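Local coordinates for protein tumor necrosis factor ligand superfamily member 9 (Mus musculus, PDB 6MKB) that is a cytokine of the tumour necrosis factor family that binds the receptor TNFRSF9 (4-1BB) and drives proliferation of activated T cells, at residues A19-T24 and L135-H140; F63-L68 and T156-L161; K67-F72 and E150-N155; L101-F106 and K113-S118. One frame throughout, in Å; residues are numbered along the deposited sequence.

Interaction 1 of 4, residues A19-T24 and L135-H140; sequences ASLCNT and LRAYLH. With NAG (2-acetamido-2-deoxy-beta-D-glucopyranose), chain F; NAG (2-acetamido-2-deoxy-beta-D-glucopyranose), chain C.
L21 spreads its two methyls along the inner side of strand 135-140. CD2 meets L135 CD2 at 3.9 Å, the two side chains crossing at about a right angle, and CD1 lies against L139 CD1 at 3.8 Å. Between them CB sits by A137 CB, so one leucine spans three alternate residues, with V83 of strand 80-90 also packed against it. C22 directs its CB away from strand 135-140 and makes its contact through the carbonyl, O standing 3.3 Å from L135 CD2. At N23 the chain meets the outer surface of the TNF homology domain, a jelly-roll sandwich in which strand 24-29 pairs with strand 129-140, and the asparagine is glycosylated. ND2 is bonded to C1 of the first N-acetylglucosamine, while OD1 accepts from A137 N at 2.9 Å with the donor almost in line with the C=O bond. The sugar's own N2 donates to A137 O at 3.1 Å. Both backbone polar groups of A137 are thus taken by the modified side chain and its sugar, which holds the rotation of the asparagine amide and probably helps to lay the glycan along the strand; the second N-acetylglucosamine then lies over one face of the Y138 ring. T24 closes the contact as an antiparallel hydrogen-bonded pair with L135, the shorter bond running from L135 N to T24 O (2.8 Å). L135 O receives two donors, T24 N in the carbonyl plane and R136 NE from 57° above it. The R136 chain folds back on itself, so that N23 CB lies over one face of its guanidinium.

Interaction 2 of 4, residues F63-L68 and T156-L161; sequences FLELKL and TTSFGL. With NA (sodium ion), chain O.
F63 to E65 pair with S158 to G160 in regular antiparallel fashion, joining two central strands of the inner sheet of the TNF jelly roll, 58-70 and 149-166. The short strand axes pass 4.9 Å apart at 172°. F63 with G160 and E65 with S158 are hydrogen-bonded pairs, each closed by two backbone bonds, and L64 with F159 is the non-hydrogen-bonded pair between them. The side chains of L64 and F159 lie side by side and point the same way into the sandwich, with L64 CD2 3.7 Å from F159 CD1; W28, V133 and L87 close round F159. On the other side of the sheet, toward the second subunit, F63 bends back over its partner. Its chi1 of 62° sets CG between the backbone N and the carbonyl carbon, laying the ring flat across the glycine: G160 CA stands 3.8 Å from the ring centroid, 21° off the normal, a CH-pi contact. The same phenylalanine meets the ring of Y61 of the second subunit. Farther along, regular pairing gives way at T157, whose hydroxyl continues it: OG1, turned anti to its own carbonyl carbon, accepts K67 N at 3.0 Å, a nearly straight bond at a buried position. K67, its chain extended, runs alongside T156, with CD close to T156 O. E65, also extended, passes S158 so that its CB lies 3.4 Å from S158 OG. A water joins their polar ends, donating to E65 OE2 at 2.7 Å and hydrogen-bonding S158 OG at 3.0 Å.

Interaction 3 of 4, residues K67-F72 and E150-N155; sequences KLSPTF and ELSYPN. With NA (sodium ion), chain O.
K67, S69 and N155 build a sodium site where strand 58-70 and the irregular start of strand 149-166 separate within the TNF jelly roll. The ion is bound by N155 O at 2.6 Å, S69 OG at 2.7 Å and K67 O at 2.8 Å, so two carbonyls and one hydroxyl bring both segments together round the charge. Next to the site the backbones still pair at one point: S69 and E150 form an antiparallel hydrogen-bonded pair, with S69 N to E150 O and E150 N to S69 O both at 2.9 Å. Beyond it the 150-155 backbone swings outward and returns through a cis peptide before P154, and the sodium lies between this loop and strand 58-70. S69 OG is turned anti to its carbonyl carbon (chi1 -65°), which directs the hydroxyl out of the pairing and onto the ion; N155 ND2 comes to 3.5 Å of the same OG, and S152 OG lies nearby without binding the metal. The ion probably offsets the partial negative charge that the converging carbonyls would otherwise concentrate. L151 works from the other side of the strand, its CD2 3.8 Å from L68 CD2 with the two leucines crossing obliquely, and the same methyl touches K67 O. Near the far end T71 CG2 rests on E150 CG at 3.9 Å, while T71 OG1 bonds to R147 O and T73 OG1. Around the site, L68 packs on V115 of strand 115-125, on W149 and on L21 of the loop between strands 10-15 and 24-29, and K67 touches D116, also of strand 115-125.

Interaction 4 of 4, residues L101-F106 and K113-S118; sequences LTVELF and KLVDRS
The backbones of L101-V103 and R117-S118 face each other across a gap too wide for pairing: the axes of strands 101-105 and 115-118 run 7.9 Å apart at closest, with N-to-C directions 146° apart, and no hydrogen bond links them directly. Side chains and water fill the interval. V103 supplies both methyls, CG1 against V115 CG1 at 3.7 Å, the two valine side chains passing alongside one another, pointing opposite ways, and CG2 against R117 CG at 3.5 Å. L101 comes in at about a right angle to R117, with CD2 3.4 Å from R117 O and CD1 toward R117 CB and S118 O. This is one edge of the jelly-roll sandwich, where strand 100-105, paired with 80-90, meets strand 115-125, paired with 58-70. R117 bends at chi2 (-88°), carrying its guanidinium back so that one face lies over V115 CG1, and two waters sit at the edge in its plane. One takes a weak bond from NE and donates to T102 O at 3.1 Å; the other accepts from NH2 at 2.8 Å and, weakly, from E104 N. Across the dimer, NH1 comes close to NH1 of R117 of the second subunit, an approach of like charges; S118 also packs on S118 of that subunit.

Overall arrangement
Interactions 2 and 3 are successive parts of one strand pair, sharing K67 and L68 with centres about 12 Å apart; both reach the sodium ion, and L66 CD1 meets L151 CD2 at 3.8 Å between them. Interaction 4 attaches to the flank of strand 58-70 that does not face strand 149-166, through probable hydrogen bonds from L66 N to R117 O and L68 N to V115 O, both 2.8 Å. There E65 OE1 also approaches D116 OD1 at 2.7 Å, which probably disfavours full ionisation of both. Interaction 1 meets interactions 2 and 3 through L21 CD1 and L68 CD2 (3.9 Å) and interaction 4 through L139 CD2 and L105 CD1 (3.7 Å). Glycan and dimer contacts fall in different interactions, 1 against 2 and 4.

Interaction 1 of 4, residues A19-T24 and L135-H140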
# COMPACT_ATOMS: atom_id res chain seq x y z
N ALA B 19 -17.06 -8.78 13.24
CA ALA B 19 -17.15 -8.39 14.66
C ALA B 19 -15.97 -8.84 15.53
O ALA B 19 -15.70 -8.22 16.56
CB ALA B 19 -18.45 -8.92 15.26
N SER B 20 -15.30 -9.92 15.13
CA SER B 20 -14.15 -10.49 15.83
C SER B 20 -13.25 -11.16 14.81
O SER B 20 -13.68 -11.34 13.66
CB SER B 20 -14.60 -11.49 16.90
OG SER B 20 -15.20 -12.64 16.32
N LEU B 21 -12.02 -11.52 15.19
CA LEU B 21 -11.12 -12.14 14.23
C LEU B 21 -11.16 -13.65 14.31
O LEU B 21 -11.34 -14.25 15.37
CB LEU B 21 -9.68 -11.63 14.39
CG LEU B 21 -9.43 -10.12 14.26
CD1 LEU B 21 -7.96 -9.81 14.42
CD2 LEU B 21 -9.99 -9.55 12.94
N CYS B 22 -11.02 -14.28 13.15
CA CYS B 22 -10.99 -15.72 12.98
C CYS B 22 -10.36 -16.02 11.61
O CYS B 22 -10.19 -15.12 10.78
CB CYS B 22 -12.39 -16.31 13.10
SG CYS B 22 -13.57 -15.69 11.87
N ASN B 23 -10.04 -17.30 11.39
CA ASN B 23 -9.46 -17.77 10.13
C ASN B 23 -10.62 -18.10 9.20
O ASN B 23 -11.36 -19.06 9.46
CB ASN B 23 -8.50 -18.96 10.37
CG ASN B 23 -7.30 -18.61 11.22
OD1 ASN B 23 -6.91 -17.44 11.37
ND2 ASN B 23 -6.68 -19.61 11.79
N THR B 24 -10.83 -17.26 8.17
CA THR B 24 -11.95 -17.35 7.21
C THR B 24 -11.63 -16.61 5.89
O THR B 24 -10.72 -15.79 5.83
CB THR B 24 -13.23 -16.73 7.86
OG1 THR B 24 -14.38 -16.99 7.04
CG2 THR B 24 -13.12 -15.21 8.11
N LEU B 135 -8.61 -13.97 5.89
CA LEU B 135 -8.20 -13.35 7.13
C LEU B 135 -7.52 -14.46 7.99
O LEU B 135 -8.08 -15.54 8.13
CB LEU B 135 -9.43 -12.73 7.83
CG LEU B 135 -9.21 -12.19 9.28
CD1 LEU B 135 -8.30 -10.95 9.31
CD2 LEU B 135 -10.53 -11.93 9.96
N ARG B 136 -6.30 -14.21 8.47
CA ARG B 136 -5.56 -15.13 9.35
C ARG B 136 -5.15 -14.40 10.62
O ARG B 136 -4.80 -13.22 10.56
CB ARG B 136 -4.30 -15.75 8.67
CG ARG B 136 -4.55 -16.76 7.54
CD ARG B 136 -5.62 -17.78 7.88
NE ARG B 136 -6.74 -17.63 6.94
CZ ARG B 136 -7.13 -18.56 6.09
NH1 ARG B 136 -6.56 -19.76 6.10
NH2 ARG B 136 -8.15 -18.34 5.28
N ALA B 137 -5.20 -15.08 11.78
CA ALA B 137 -4.82 -14.47 13.04
C ALA B 137 -4.49 -15.51 14.12
O ALA B 137 -5.18 -16.52 14.26
CB ALA B 137 -5.92 -13.53 13.54
N TYR B 138 -3.42 -15.25 14.87
CA TYR B 138 -3.02 -15.98 16.05
C TYR B 138 -2.88 -14.94 17.16
O TYR B 138 -1.96 -14.13 17.11
CB TYR B 138 -1.73 -16.80 15.85
CG TYR B 138 -1.23 -17.41 17.15
CD1 TYR B 138 -2.04 -18.23 17.92
CD2 TYR B 138 0.06 -17.13 17.61
CE1 TYR B 138 -1.60 -18.76 19.13
CE2 TYR B 138 0.53 -17.68 18.81
CZ TYR B 138 -0.30 -18.51 19.56
OH TYR B 138 0.14 -19.07 20.74
N LEU B 139 -3.85 -14.91 18.09
CA LEU B 139 -3.87 -13.95 19.18
C LEU B 139 -3.91 -14.66 20.51
O LEU B 139 -4.64 -15.65 20.66
CB LEU B 139 -5.06 -12.96 19.05
CG LEU B 139 -5.06 -12.07 17.79
CD1 LEU B 139 -6.43 -11.45 17.54
CD2 LEU B 139 -3.93 -11.03 17.81
N HIS B 140 -3.09 -14.18 21.47
CA HIS B 140 -2.98 -14.75 22.83
C HIS B 140 -2.53 -13.67 23.84
O HIS B 140 -2.04 -12.62 23.42
CB HIS B 140 -1.98 -15.92 22.80
CG HIS B 140 -0.59 -15.52 22.42
ND1 HIS B 140 0.38 -15.26 23.38
CD2 HIS B 140 -0.06 -15.28 21.20
CE1 HIS B 140 1.46 -14.92 22.71
NE2 HIS B 140 1.24 -14.90 21.40
C1 NAG F . -5.52 -19.45 12.62
C2 NAG F . -5.76 -20.01 14.02
C3 NAG F . -4.47 -19.92 14.82
C4 NAG F . -3.25 -20.50 14.09
C5 NAG F . -3.17 -19.96 12.66
C6 NAG F . -2.09 -20.64 11.84
C7 NAG F . -7.89 -19.53 15.20
C8 NAG F . -8.85 -18.40 15.40
N2 NAG F . -6.73 -19.17 14.68
O3 NAG F . -4.64 -20.56 16.10
O4 NAG F . -2.05 -20.17 14.79
O5 NAG F . -4.42 -20.12 11.99
O6 NAG F . -1.82 -19.78 10.72
O7 NAG F . -8.20 -20.67 15.51
C1 NAG C . -1.39 -21.20 15.51
C2 NAG C . 0.06 -20.75 15.72
C3 NAG C . 0.80 -21.65 16.71
C4 NAG C . 0.02 -21.85 18.02
C5 NAG C . -1.42 -22.30 17.72
C6 NAG C . -2.29 -22.31 18.98
C7 NAG C . 1.38 -19.60 13.98
C8 NAG C . 1.93 -19.75 12.59
N2 NAG C . 0.74 -20.68 14.43
O3 NAG C . 2.08 -21.10 17.02
O4 NAG C . 0.71 -22.81 18.84
O5 NAG C . -2.04 -21.42 16.77
O6 NAG C . -3.66 -22.39 18.60
O7 NAG C . 1.53 -18.57 14.62

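Interaction 2 of 4, residues F63-L68 and T156-L161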
# COMPACT_ATOMS: atom_id res chain seq x y z
N PHE B 63 -3.59 -4.82 -4.68
CA PHE B 63 -3.41 -4.15 -3.39
C PHE B 63 -4.38 -4.69 -2.36
O PHE B 63 -5.49 -5.12 -2.67
CB PHE B 63 -3.53 -2.62 -3.52
CG PHE B 63 -4.86 -2.09 -4.01
CD1 PHE B 63 -5.89 -1.81 -3.11
CD2 PHE B 63 -5.07 -1.83 -5.36
CE1 PHE B 63 -7.13 -1.35 -3.56
CE2 PHE B 63 -6.30 -1.34 -5.80
CZ PHE B 63 -7.32 -1.10 -4.90
N LEU B 64 -3.93 -4.64 -1.10
CA LEU B 64 -4.61 -5.00 0.14
C LEU B 64 -4.39 -3.90 1.13
O LEU B 64 -3.26 -3.42 1.27
CB LEU B 64 -4.11 -6.31 0.72
CG LEU B 64 -4.35 -7.60 -0.07
CD1 LEU B 64 -3.51 -8.77 0.53
CD2 LEU B 64 -5.84 -7.96 -0.08
N GLU B 65 -5.45 -3.51 1.85
CA GLU B 65 -5.34 -2.54 2.92
C GLU B 65 -6.13 -3.03 4.13
O GLU B 65 -7.35 -3.11 4.06
CB GLU B 65 -5.79 -1.16 2.47
CG GLU B 65 -5.54 -0.13 3.56
CD GLU B 65 -5.68 1.31 3.13
OE1 GLU B 65 -5.52 2.19 4.00
OE2 GLU B 65 -5.95 1.56 1.93
N LEU B 66 -5.42 -3.43 5.18
CA LEU B 66 -5.99 -3.92 6.42
C LEU B 66 -6.22 -2.77 7.37
O LEU B 66 -5.29 -2.01 7.66
CB LEU B 66 -5.07 -4.96 7.08
CG LEU B 66 -5.53 -5.56 8.43
CD1 LEU B 66 -6.86 -6.31 8.30
CD2 LEU B 66 -4.48 -6.51 8.99
N LYS B 67 -7.46 -2.65 7.85
CA LYS B 67 -7.82 -1.66 8.85
C LYS B 67 -8.39 -2.42 10.05
O LYS B 67 -9.50 -2.92 9.97
CB LYS B 67 -8.76 -0.58 8.30
CG LYS B 67 -8.09 0.29 7.24
CD LYS B 67 -8.91 1.54 7.01
CE LYS B 67 -8.39 2.36 5.86
NZ LYS B 67 -9.31 3.47 5.52
N LEU B 68 -7.55 -2.61 11.08
CA LEU B 68 -7.92 -3.31 12.31
C LEU B 68 -8.39 -2.33 13.32
O LEU B 68 -7.59 -1.50 13.76
CB LEU B 68 -6.71 -4.07 12.91
CG LEU B 68 -6.37 -5.45 12.48
CD1 LEU B 68 -5.28 -5.96 13.40
CD2 LEU B 68 -7.57 -6.37 12.54
N THR B 156 -12.91 0.74 6.84
CA THR B 156 -13.09 -0.44 6.03
C THR B 156 -11.82 -0.92 5.31
O THR B 156 -11.19 -0.18 4.57
CB THR B 156 -14.20 -0.22 5.00
OG1 THR B 156 -15.03 0.84 5.45
CG2 THR B 156 -15.02 -1.46 4.78
N THR B 157 -11.53 -2.20 5.52
CA THR B 157 -10.49 -2.98 4.87
C THR B 157 -10.87 -3.06 3.37
O THR B 157 -12.05 -3.15 3.02
CB THR B 157 -10.40 -4.34 5.61
OG1 THR B 157 -9.86 -4.11 6.92
CG2 THR B 157 -9.61 -5.42 4.84
N SER B 158 -9.88 -2.96 2.50
CA SER B 158 -10.12 -2.98 1.07
C SER B 158 -9.17 -3.93 0.34
O SER B 158 -8.10 -4.30 0.84
CB SER B 158 -10.00 -1.58 0.49
OG SER B 158 -8.68 -1.06 0.68
N PHE B 159 -9.61 -4.35 -0.82
CA PHE B 159 -8.87 -5.20 -1.72
C PHE B 159 -9.24 -4.79 -3.13
O PHE B 159 -10.40 -4.48 -3.40
CB PHE B 159 -9.19 -6.68 -1.42
CG PHE B 159 -9.12 -7.69 -2.53
CD1 PHE B 159 -7.92 -7.94 -3.20
CD2 PHE B 159 -10.22 -8.50 -2.82
CE1 PHE B 159 -7.86 -8.91 -4.22
CE2 PHE B 159 -10.14 -9.50 -3.80
CZ PHE B 159 -8.97 -9.69 -4.50
N GLY B 160 -8.23 -4.75 -3.99
CA GLY B 160 -8.44 -4.43 -5.39
C GLY B 160 -7.24 -4.68 -6.27
O GLY B 160 -6.25 -5.27 -5.84
N LEU B 161 -7.33 -4.21 -7.52
CA LEU B 161 -6.29 -4.33 -8.55
C LEU B 161 -6.59 -3.41 -9.70
O LEU B 161 -7.69 -2.85 -9.79
CB LEU B 161 -6.08 -5.79 -9.09
CG LEU B 161 -7.29 -6.75 -9.30
CD1 LEU B 161 -8.31 -6.19 -10.22
CD2 LEU B 161 -6.84 -8.02 -9.90
NA NA O . -11.85 -1.72 10.82
O HOH W 1 -6.35 0.43 -0.52

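Interaction 3 of 4, residues K67-F72 and E150-N155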
# COMPACT_ATOMS: atom_id res chain seq x y z
N LYS B 67 -7.46 -2.65 7.85
CA LYS B 67 -7.82 -1.66 8.85
C LYS B 67 -8.39 -2.42 10.05
O LYS B 67 -9.50 -2.92 9.97
CB LYS B 67 -8.76 -0.58 8.30
CG LYS B 67 -8.09 0.29 7.24
CD LYS B 67 -8.91 1.54 7.01
CE LYS B 67 -8.39 2.36 5.86
NZ LYS B 67 -9.31 3.47 5.52
N LEU B 68 -7.55 -2.61 11.08
CA LEU B 68 -7.92 -3.31 12.31
C LEU B 68 -8.39 -2.33 13.32
O LEU B 68 -7.59 -1.50 13.76
CB LEU B 68 -6.71 -4.07 12.91
CG LEU B 68 -6.37 -5.45 12.48
CD1 LEU B 68 -5.28 -5.96 13.40
CD2 LEU B 68 -7.57 -6.37 12.54
N SER B 69 -9.63 -2.45 13.73
CA SER B 69 -10.22 -1.56 14.73
C SER B 69 -10.24 -2.22 16.10
O SER B 69 -10.77 -3.33 16.21
CB SER B 69 -11.62 -1.15 14.32
OG SER B 69 -11.59 -0.37 13.13
N PRO B 70 -9.71 -1.55 17.15
CA PRO B 70 -9.78 -2.14 18.51
C PRO B 70 -11.18 -2.09 19.04
O PRO B 70 -11.90 -1.13 18.76
CB PRO B 70 -8.82 -1.27 19.33
CG PRO B 70 -8.79 0.04 18.63
CD PRO B 70 -9.05 -0.22 17.17
N THR B 71 -11.60 -3.12 19.79
CA THR B 71 -12.95 -3.17 20.37
C THR B 71 -12.96 -2.68 21.82
O THR B 71 -11.89 -2.42 22.40
CB THR B 71 -13.53 -4.58 20.28
OG1 THR B 71 -12.75 -5.44 21.10
CG2 THR B 71 -13.64 -5.09 18.86
N PHE B 72 -14.15 -2.59 22.42
CA PHE B 72 -14.35 -2.19 23.81
C PHE B 72 -13.46 -3.00 24.77
O PHE B 72 -12.89 -2.41 25.70
CB PHE B 72 -15.83 -2.34 24.22
CG PHE B 72 -16.12 -1.86 25.62
CD1 PHE B 72 -16.37 -0.52 25.88
CD2 PHE B 72 -16.13 -2.75 26.69
CE1 PHE B 72 -16.62 -0.07 27.18
CE2 PHE B 72 -16.33 -2.30 27.99
CZ PHE B 72 -16.58 -0.96 28.22
N GLU B 150 -11.57 -5.99 15.36
CA GLU B 150 -12.66 -6.19 14.41
C GLU B 150 -12.37 -5.47 13.09
O GLU B 150 -11.52 -4.57 13.03
CB GLU B 150 -13.99 -5.68 15.01
CG GLU B 150 -14.08 -4.16 15.10
CD GLU B 150 -15.34 -3.55 15.68
OE1 GLU B 150 -15.26 -2.42 16.19
OE2 GLU B 150 -16.41 -4.21 15.64
N LEU B 151 -13.10 -5.89 12.05
CA LEU B 151 -13.09 -5.26 10.74
C LEU B 151 -14.43 -4.61 10.61
O LEU B 151 -15.43 -5.33 10.53
CB LEU B 151 -12.83 -6.25 9.57
CG LEU B 151 -11.58 -7.13 9.60
CD1 LEU B 151 -11.41 -7.82 8.25
CD2 LEU B 151 -10.32 -6.33 9.92
N SER B 152 -14.50 -3.28 10.69
CA SER B 152 -15.79 -2.61 10.63
C SER B 152 -15.78 -1.34 9.78
O SER B 152 -14.75 -0.71 9.60
CB SER B 152 -16.26 -2.25 12.04
OG SER B 152 -15.37 -1.36 12.69
N TYR B 153 -16.95 -0.95 9.31
CA TYR B 153 -17.20 0.31 8.63
C TYR B 153 -17.31 1.39 9.75
O TYR B 153 -17.83 1.06 10.81
CB TYR B 153 -18.50 0.19 7.81
CG TYR B 153 -18.88 1.48 7.13
CD1 TYR B 153 -18.37 1.81 5.88
CD2 TYR B 153 -19.71 2.41 7.77
CE1 TYR B 153 -18.68 3.02 5.27
CE2 TYR B 153 -20.01 3.63 7.17
CZ TYR B 153 -19.50 3.93 5.92
OH TYR B 153 -19.77 5.12 5.31
N PRO B 154 -16.76 2.63 9.62
CA PRO B 154 -16.16 3.28 8.44
C PRO B 154 -14.66 3.04 8.21
O PRO B 154 -14.17 3.50 7.19
CB PRO B 154 -16.48 4.77 8.68
CG PRO B 154 -16.41 4.91 10.17
CD PRO B 154 -16.91 3.60 10.74
N ASN B 155 -13.96 2.33 9.10
CA ASN B 155 -12.54 2.01 8.86
C ASN B 155 -12.49 0.69 8.10
O ASN B 155 -12.15 -0.36 8.66
CB ASN B 155 -11.75 1.93 10.18
CG ASN B 155 -11.77 3.19 10.98
OD1 ASN B 155 -11.61 4.28 10.45
ND2 ASN B 155 -11.98 3.04 12.28
NA NA O . -11.85 -1.72 10.82

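Interaction 4 of 4, residues L101-F106 and K113-S118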
# COMPACT_ATOMS: atom_id res chain seq x y z
N LEU B 101 -0.28 -9.69 3.72
CA LEU B 101 -0.10 -8.46 4.48
C LEU B 101 -0.20 -8.89 5.93
O LEU B 101 -1.28 -9.30 6.35
CB LEU B 101 -1.18 -7.43 4.08
CG LEU B 101 -1.35 -6.14 4.93
CD1 LEU B 101 -0.03 -5.42 5.17
CD2 LEU B 101 -2.29 -5.17 4.26
N THR B 102 0.92 -8.86 6.67
CA THR B 102 0.94 -9.28 8.07
C THR B 102 1.24 -8.09 8.99
O THR B 102 2.06 -7.22 8.68
CB THR B 102 1.93 -10.43 8.27
OG1 THR B 102 1.66 -11.43 7.29
CG2 THR B 102 1.84 -11.08 9.65
N VAL B 103 0.53 -8.04 10.12
CA VAL B 103 0.68 -7.07 11.21
C VAL B 103 1.08 -7.87 12.46
O VAL B 103 0.36 -8.75 12.90
CB VAL B 103 -0.59 -6.24 11.45
CG1 VAL B 103 -0.42 -5.30 12.65
CG2 VAL B 103 -0.97 -5.47 10.20
N GLU B 104 2.25 -7.58 12.99
CA GLU B 104 2.77 -8.25 14.18
C GLU B 104 2.42 -7.41 15.39
O GLU B 104 2.63 -6.19 15.39
CB GLU B 104 4.28 -8.49 14.07
CG GLU B 104 4.61 -9.88 13.56
CD GLU B 104 5.93 -10.08 12.86
OE1 GLU B 104 6.96 -9.60 13.36
OE2 GLU B 104 5.93 -10.75 11.80
N LEU B 105 1.83 -8.04 16.41
CA LEU B 105 1.47 -7.34 17.64
C LEU B 105 2.41 -7.77 18.76
O LEU B 105 2.38 -8.93 19.12
CB LEU B 105 -0.01 -7.58 18.00
CG LEU B 105 -1.08 -7.09 17.01
CD1 LEU B 105 -2.45 -7.68 17.33
CD2 LEU B 105 -1.19 -5.58 17.04
N PHE B 106 3.31 -6.87 19.22
CA PHE B 106 4.33 -7.09 20.28
C PHE B 106 4.19 -6.08 21.39
O PHE B 106 3.99 -4.91 21.07
CB PHE B 106 5.79 -6.95 19.76
CG PHE B 106 6.23 -7.76 18.59
CD1 PHE B 106 6.57 -9.10 18.74
CD2 PHE B 106 6.45 -7.15 17.36
CE1 PHE B 106 7.03 -9.85 17.65
CE2 PHE B 106 6.93 -7.89 16.29
CZ PHE B 106 7.18 -9.24 16.43
N LYS B 113 -5.26 1.24 19.56
CA LYS B 113 -5.47 2.19 18.49
C LYS B 113 -5.68 1.45 17.17
O LYS B 113 -5.33 0.27 17.06
CB LYS B 113 -4.20 3.09 18.46
CG LYS B 113 -4.33 4.42 17.74
CD LYS B 113 -2.99 4.88 17.15
CE LYS B 113 -2.15 5.72 18.09
NZ LYS B 113 -0.74 5.83 17.63
N LEU B 114 -6.31 2.11 16.18
CA LEU B 114 -6.57 1.56 14.85
C LEU B 114 -5.26 1.24 14.17
O LEU B 114 -4.30 2.02 14.27
CB LEU B 114 -7.41 2.55 13.98
CG LEU B 114 -7.51 2.29 12.43
CD1 LEU B 114 -8.49 1.15 12.09
CD2 LEU B 114 -7.84 3.59 11.67
N VAL B 115 -5.19 0.08 13.53
CA VAL B 115 -4.01 -0.34 12.79
C VAL B 115 -4.38 -0.26 11.31
O VAL B 115 -5.33 -0.92 10.89
CB VAL B 115 -3.49 -1.75 13.22
CG1 VAL B 115 -2.37 -2.21 12.32
CG2 VAL B 115 -3.04 -1.78 14.68
N ASP B 116 -3.69 0.58 10.56
CA ASP B 116 -3.98 0.77 9.14
C ASP B 116 -2.73 0.48 8.34
O ASP B 116 -1.86 1.33 8.24
CB ASP B 116 -4.56 2.18 8.87
CG ASP B 116 -4.83 2.54 7.41
OD1 ASP B 116 -4.70 1.65 6.54
OD2 ASP B 116 -5.16 3.71 7.14
N ARG B 117 -2.66 -0.71 7.73
CA ARG B 117 -1.52 -1.18 6.92
C ARG B 117 -1.95 -1.48 5.49
O ARG B 117 -3.01 -2.05 5.27
CB ARG B 117 -0.88 -2.43 7.53
CG ARG B 117 -0.35 -2.24 8.91
CD ARG B 117 1.09 -1.74 8.98
NE ARG B 117 1.73 -2.24 10.20
CZ ARG B 117 1.73 -1.61 11.38
NH1 ARG B 117 1.16 -0.41 11.49
NH2 ARG B 117 2.32 -2.15 12.43
N SER B 118 -1.11 -1.12 4.52
CA SER B 118 -1.31 -1.37 3.10
C SER B 118 -0.23 -2.31 2.58
O SER B 118 0.85 -2.40 3.16
CB SER B 118 -1.31 -0.07 2.31
OG SER B 118 -2.34 0.79 2.75
O HOH W 2 2.78 -4.29 8.21
O HOH W 3 3.42 -4.68 11.90